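Local coordinates for protein phosphoribosylaminoimidazole-succinocarboxamide synthase (Ehrlichia chaffeensis str. Arkansas, PDB 3KRE) that catalyses the ATP-dependent joining of L-aspartate to a carboxylated aminoimidazole ribonucleotide, a step of de novo purine biosynthesis that yields SAICAR, at residues A[76-88]-A[175-187]. Numbering follows the deposited sequence. Where two conformers were deposited one is given.
Sequences SFLMKKLIDKGIK and LSLKINNILSELF
Leu-78, Leu-82 and Ile-87 meet a row of apolar side chains on helix 175-187. The axes of segments 76-84 and 175-187 come within 10.4 Å, with their N-to-C directions 118° apart. Leu-78 splits its two methyls between partners. Its CD2 lies 3.7 Å from CD1 of Leu-186, and its CD1 approaches CZ of Phe-187. Leu-186 has its CG between the backbone N and the carbonyl carbon (chi1 81°), and both of its methyls reach CD2 of Leu-78. Leu-82 forks in the same way: CD2 lies 3.8 Å from CG2 of Ile-182, while CD1 meets CG2 of Ile-179. Leu-183 sends CD2 to the CD2 methyls of both Leu-78 and Leu-82.

Past the helix end, CD1 of Ile-87 lies 3.9 Å from CG1 of Ile-179 and also touches CD2 of Leu-175. The same methyl touches the CD and CE carbons of Lys-178, whose side chain runs past that of Ile-87 in the opposite direction. The bent chain of Lys-85 likewise packs by its carbons, with CB 3.6 Å from CD1 of Ile-182.

One polar bond crosses the contact. Lys-178 is extended, its CG anti to the backbone N (chi1 178°), and its NZ donates to O of Lys-85 at 3.1 Å, nearly in line with the carbonyl. That carbonyl precedes Gly-86, the C-prime residue of a Schellman motif. Within the motif, N of Gly-86 binds O of Ile-83, and N of Ile-87 binds O of Leu-82.

Leu-257 of helix 246-257 touches Leu-78, Leu-186 and Phe-187, while strand 192-204 backs helix 175-187 through Leu-194 and Phe-197. The contact thus joins helix 67-84 to a helix lying on the large antiparallel sheet. Its cohesion is mainly apolar, and the lysine bond ties the Schellman turn that ends helix 67-84 to the second helix.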
loop_
_atom_site.group_PDB
_atom_site.type_symbol
_atom_site.label_atom_id
_atom_site.label_comp_id
_atom_site.label_asym_id
_atom_site.label_seq_id
_atom_site.Cartn_x
_atom_site.Cartn_y
_atom_site.Cartn_z
ATOM N N SER A 76 -8.879 5.358 -1.541
ATOM C CA SER A 76 -9.351 6.726 -1.402
ATOM C C SER A 76 -9.860 6.972 0.029
ATOM O O SER A 76 -9.535 7.999 0.616
ATOM C CB SER A 76 -10.418 7.041 -2.457
ATOM O OG SER A 76 -11.517 6.152 -2.378
ATOM N N PHE A 77 -10.626 6.015 0.580
ATOM C CA PHE A 77 -11.134 6.116 1.929
ATOM C C PHE A 77 -10.018 6.247 2.949
ATOM O O PHE A 77 -10.059 7.125 3.815
ATOM C CB PHE A 77 -12.038 4.903 2.261
ATOM C CG PHE A 77 -12.619 4.936 3.629
ATOM C CD1 PHE A 77 -13.804 5.630 3.885
ATOM C CD2 PHE A 77 -11.981 4.291 4.671
ATOM C CE1 PHE A 77 -14.341 5.651 5.146
ATOM C CE2 PHE A 77 -12.490 4.329 5.923
ATOM C CZ PHE A 77 -13.673 5.002 6.173
ATOM N N LEU A 78 -9.062 5.322 2.898
ATOM C CA LEU A 78 -7.933 5.315 3.839
ATOM C C LEU A 78 -6.972 6.508 3.648
ATOM O O LEU A 78 -6.476 7.082 4.642
ATOM C CB LEU A 78 -7.173 3.981 3.747
ATOM C CG LEU A 78 -7.986 2.747 4.236
ATOM C CD1 LEU A 78 -7.193 1.458 4.007
ATOM C CD2 LEU A 78 -8.539 2.812 5.738
ATOM N N MET A 79 -6.757 6.927 2.405
ATOM C CA MET A 79 -5.969 8.143 2.168
ATOM C C MET A 79 -6.606 9.336 2.914
ATOM O O MET A 79 -5.932 10.076 3.622
ATOM C CB MET A 79 -5.871 8.468 0.656
ATOM C CG MET A 79 -4.970 7.532 -0.192
ATOM S SD MET A 79 -3.239 8.008 -0.095
ATOM C CE MET A 79 -2.427 6.612 -0.887
ATOM N N LYS A 80 -7.917 9.507 2.762
ATOM C CA LYS A 80 -8.618 10.571 3.423
ATOM C C LYS A 80 -8.567 10.462 4.946
ATOM O O LYS A 80 -8.412 11.476 5.607
ATOM C CB LYS A 80 -10.063 10.646 2.917
ATOM C CG LYS A 80 -10.926 11.649 3.613
ATOM C CD LYS A 80 -10.396 13.100 3.442
ATOM C CE LYS A 80 -11.489 14.119 3.693
ATOM N NZ LYS A 80 -11.966 14.041 5.111
ATOM N N LYS A 81 -8.687 9.251 5.500
ATOM C CA LYS A 81 -8.478 9.062 6.935
ATOM C C LYS A 81 -7.097 9.499 7.395
ATOM O O LYS A 81 -6.947 10.100 8.457
ATOM C CB LYS A 81 -8.726 7.612 7.300
ATOM C CG LYS A 81 -10.192 7.179 7.247
ATOM C CD LYS A 81 -11.027 8.024 8.163
ATOM C CE LYS A 81 -12.449 7.553 8.246
ATOM N NZ LYS A 81 -13.048 8.000 9.543
ATOM N N LEU A 82 -6.092 9.231 6.581
ATOM C CA LEU A 82 -4.726 9.633 6.887
ATOM C C LEU A 82 -4.546 11.128 6.724
ATOM O O LEU A 82 -3.950 11.753 7.577
ATOM C CB LEU A 82 -3.713 8.867 6.049
ATOM C CG LEU A 82 -3.647 7.356 6.308
ATOM C CD1 LEU A 82 -2.711 6.684 5.279
ATOM C CD2 LEU A 82 -3.170 7.066 7.751
ATOM N N ILE A 83 -5.111 11.709 5.666
ATOM C CA ILE A 83 -5.125 13.183 5.521
ATOM C C ILE A 83 -5.758 13.884 6.712
ATOM O O ILE A 83 -5.235 14.896 7.194
ATOM C CB ILE A 83 -5.873 13.594 4.252
ATOM C CG1 ILE A 83 -5.094 13.097 3.009
ATOM C CG2 ILE A 83 -6.090 15.122 4.200
ATOM C CD1 ILE A 83 -5.934 13.080 1.754
ATOM N N ASP A 84 -6.859 13.345 7.220
ATOM C CA ASP A 84 -7.535 13.888 8.409
ATOM C C ASP A 84 -6.646 13.944 9.625
ATOM O O ASP A 84 -6.882 14.765 10.489
ATOM C CB ASP A 84 -8.774 13.076 8.805
ATOM C CG ASP A 84 -9.878 13.129 7.788
ATOM O OD1 ASP A 84 -9.810 13.987 6.849
ATOM O OD2 ASP A 84 -10.811 12.266 7.912
ATOM N N LYS A 85 -5.644 13.077 9.720
ATOM C CA LYS A 85 -4.666 13.113 10.815
ATOM C C LYS A 85 -3.363 13.817 10.462
ATOM O O LYS A 85 -2.418 13.732 11.224
ATOM C CB LYS A 85 -4.319 11.687 11.303
ATOM C CG LYS A 85 -5.490 10.869 11.723
ATOM C CD LYS A 85 -6.056 11.356 13.031
ATOM C CE LYS A 85 -7.036 10.329 13.616
ATOM N NZ LYS A 85 -7.881 10.892 14.706
ATOM N N GLY A 86 -3.313 14.505 9.325
ATOM C CA GLY A 86 -2.195 15.331 8.958
ATOM C C GLY A 86 -1.118 14.668 8.121
ATOM O O GLY A 86 -0.048 15.248 7.916
ATOM N N ILE A 87 -1.396 13.472 7.633
ATOM C CA ILE A 87 -0.471 12.817 6.713
ATOM C C ILE A 87 -0.622 13.433 5.311
ATOM O O ILE A 87 -1.754 13.619 4.828
ATOM C CB ILE A 87 -0.725 11.294 6.637
ATOM C CG1 ILE A 87 -0.621 10.624 8.034
ATOM C CG2 ILE A 87 0.223 10.665 5.642
ATOM C CD1 ILE A 87 0.768 10.693 8.753
ATOM N N LYS A 88 0.513 13.800 4.702
ATOM C CA LYS A 88 0.542 14.354 3.350
ATOM C C LYS A 88 0.447 13.200 2.364
ATOM O O LYS A 88 1.200 12.221 2.486
ATOM C CB LYS A 88 1.834 15.150 3.132
ATOM C CG LYS A 88 2.002 16.291 4.114
ATOM C CD LYS A 88 3.266 17.137 3.926
ATOM C CE LYS A 88 3.362 18.156 5.078
ATOM N NZ LYS A 88 4.557 19.047 4.921
ATOM N N LEU A 175 6.726 8.740 9.948
ATOM C CA LEU A 175 5.452 8.758 9.213
ATOM C C LEU A 175 4.887 7.351 9.092
ATOM O O LEU A 175 3.676 7.159 9.252
ATOM C CB LEU A 175 5.621 9.374 7.804
ATOM C CG LEU A 175 5.910 10.872 7.746
ATOM C CD1 LEU A 175 6.228 11.321 6.269
ATOM C CD2 LEU A 175 4.736 11.718 8.351
ATOM N N SER A 176 5.752 6.382 8.772
ATOM C CA SER A 176 5.330 4.988 8.632
ATOM C C SER A 176 4.736 4.455 9.918
ATOM O O SER A 176 3.681 3.793 9.901
ATOM C CB SER A 176 6.495 4.105 8.110
ATOM O OG SER A 176 6.824 4.483 6.788
ATOM N N LEU A 177 5.374 4.718 11.054
ATOM C CA LEU A 177 4.847 4.295 12.337
ATOM C C LEU A 177 3.538 5.031 12.710
ATOM O O LEU A 177 2.641 4.438 13.319
ATOM C CB LEU A 177 5.916 4.478 13.440
ATOM C CG LEU A 177 7.135 3.575 13.241
ATOM C CD1 LEU A 177 8.280 3.877 14.239
ATOM C CD2 LEU A 177 6.652 2.086 13.335
ATOM N N LYS A 178 3.440 6.314 12.383
ATOM C CA LYS A 178 2.217 7.074 12.656
ATOM C C LYS A 178 1.068 6.497 11.804
ATOM O O LYS A 178 -0.043 6.273 12.308
ATOM C CB LYS A 178 2.417 8.572 12.372
ATOM C CG LYS A 178 1.172 9.470 12.579
ATOM C CD LYS A 178 1.517 11.012 12.510
ATOM C CE LYS A 178 0.212 11.879 12.360
ATOM N NZ LYS A 178 0.469 13.346 12.225
ATOM N N ILE A 179 1.364 6.236 10.546
ATOM C CA ILE A 179 0.392 5.623 9.627
ATOM C C ILE A 179 -0.029 4.263 10.173
ATOM O O ILE A 179 -1.220 3.918 10.162
ATOM C CB ILE A 179 0.956 5.548 8.169
ATOM C CG1 ILE A 179 1.045 6.947 7.572
ATOM C CG2 ILE A 179 0.061 4.627 7.269
ATOM C CD1 ILE A 179 1.972 7.099 6.359
ATOM N N ASN A 180 0.942 3.472 10.646
ATOM C CA ASN A 180 0.632 2.188 11.250
ATOM C C ASN A 180 -0.343 2.369 12.422
ATOM O O ASN A 180 -1.330 1.656 12.530
ATOM C CB ASN A 180 1.912 1.492 11.710
ATOM C CG ASN A 180 1.661 0.075 12.269
ATOM O OD1 ASN A 180 0.802 -0.666 11.783
ATOM N ND2 ASN A 180 2.429 -0.297 13.307
ATOM N N ASN A 181 -0.070 3.324 13.305
ATOM C CA ASN A 181 -0.968 3.540 14.441
ATOM C C ASN A 181 -2.379 3.913 14.003
ATOM O O ASN A 181 -3.341 3.355 14.508
ATOM C CB ASN A 181 -0.454 4.635 15.352
ATOM C CG ASN A 181 0.797 4.225 16.094
ATOM O OD1 ASN A 181 1.065 3.037 16.266
ATOM N ND2 ASN A 181 1.559 5.217 16.573
ATOM N N ILE A 182 -2.482 4.863 13.089
ATOM C CA ILE A 182 -3.794 5.308 12.579
ATOM C C ILE A 182 -4.581 4.184 11.909
ATOM O O ILE A 182 -5.761 3.902 12.253
ATOM C CB ILE A 182 -3.656 6.474 11.586
ATOM C CG1 ILE A 182 -2.993 7.695 12.269
ATOM C CG2 ILE A 182 -5.038 6.812 11.010
ATOM C CD1 ILE A 182 -2.380 8.685 11.245
ATOM N N LEU A 183 -3.932 3.509 10.965
ATOM C CA LEU A 183 -4.584 2.387 10.265
ATOM C C LEU A 183 -4.903 1.224 11.200
ATOM O O LEU A 183 -5.967 0.608 11.082
ATOM C CB LEU A 183 -3.722 1.888 9.099
ATOM C CG LEU A 183 -3.435 2.846 7.952
ATOM C CD1 LEU A 183 -2.597 2.192 6.844
ATOM C CD2 LEU A 183 -4.772 3.351 7.361
ATOM N N SER A 184 -3.977 0.891 12.104
ATOM C CA SER A 184 -4.212 -0.214 13.034
ATOM C C SER A 184 -5.452 0.045 13.870
ATOM O O SER A 184 -6.261 -0.838 14.077
ATOM C CB SER A 184 -3.006 -0.462 13.966
ATOM O OG SER A 184 -1.958 -1.024 13.246
ATOM N N GLU A 185 -5.619 1.273 14.309
ATOM C CA GLU A 185 -6.741 1.624 15.161
ATOM C C GLU A 185 -8.054 1.586 14.372
ATOM O O GLU A 185 -9.069 1.028 14.815
ATOM C CB GLU A 185 -6.520 2.999 15.801
ATOM C CG GLU A 185 -7.717 3.470 16.615
ATOM C CD GLU A 185 -7.426 4.659 17.524
ATOM O OE1 GLU A 185 -6.354 4.690 18.182
ATOM O OE2 GLU A 185 -8.307 5.542 17.613
ATOM N N LEU A 186 -8.023 2.119 13.175
ATOM C CA LEU A 186 -9.273 2.200 12.438
ATOM C C LEU A 186 -9.723 0.796 12.006
ATOM O O LEU A 186 -10.913 0.486 12.099
ATOM C CB LEU A 186 -9.169 3.233 11.325
ATOM C CG LEU A 186 -8.547 2.965 10.022
ATOM C CD1 LEU A 186 -9.575 2.206 9.190
ATOM C CD2 LEU A 186 -8.130 4.346 9.396
ATOM N N PHE A 187 -8.778 -0.077 11.665
ATOM C CA PHE A 187 -9.116 -1.457 11.347
ATOM C C PHE A 187 -9.572 -2.226 12.581
ATOM O O PHE A 187 -10.552 -2.955 12.536
ATOM C CB PHE A 187 -7.948 -2.172 10.659
ATOM C CG PHE A 187 -7.839 -1.889 9.185
ATOM C CD1 PHE A 187 -8.877 -2.198 8.323
ATOM C CD2 PHE A 187 -6.689 -1.343 8.653
ATOM C CE1 PHE A 187 -8.764 -1.966 6.945
ATOM C CE2 PHE A 187 -6.583 -1.134 7.290
ATOM C CZ PHE A 187 -7.620 -1.422 6.456
#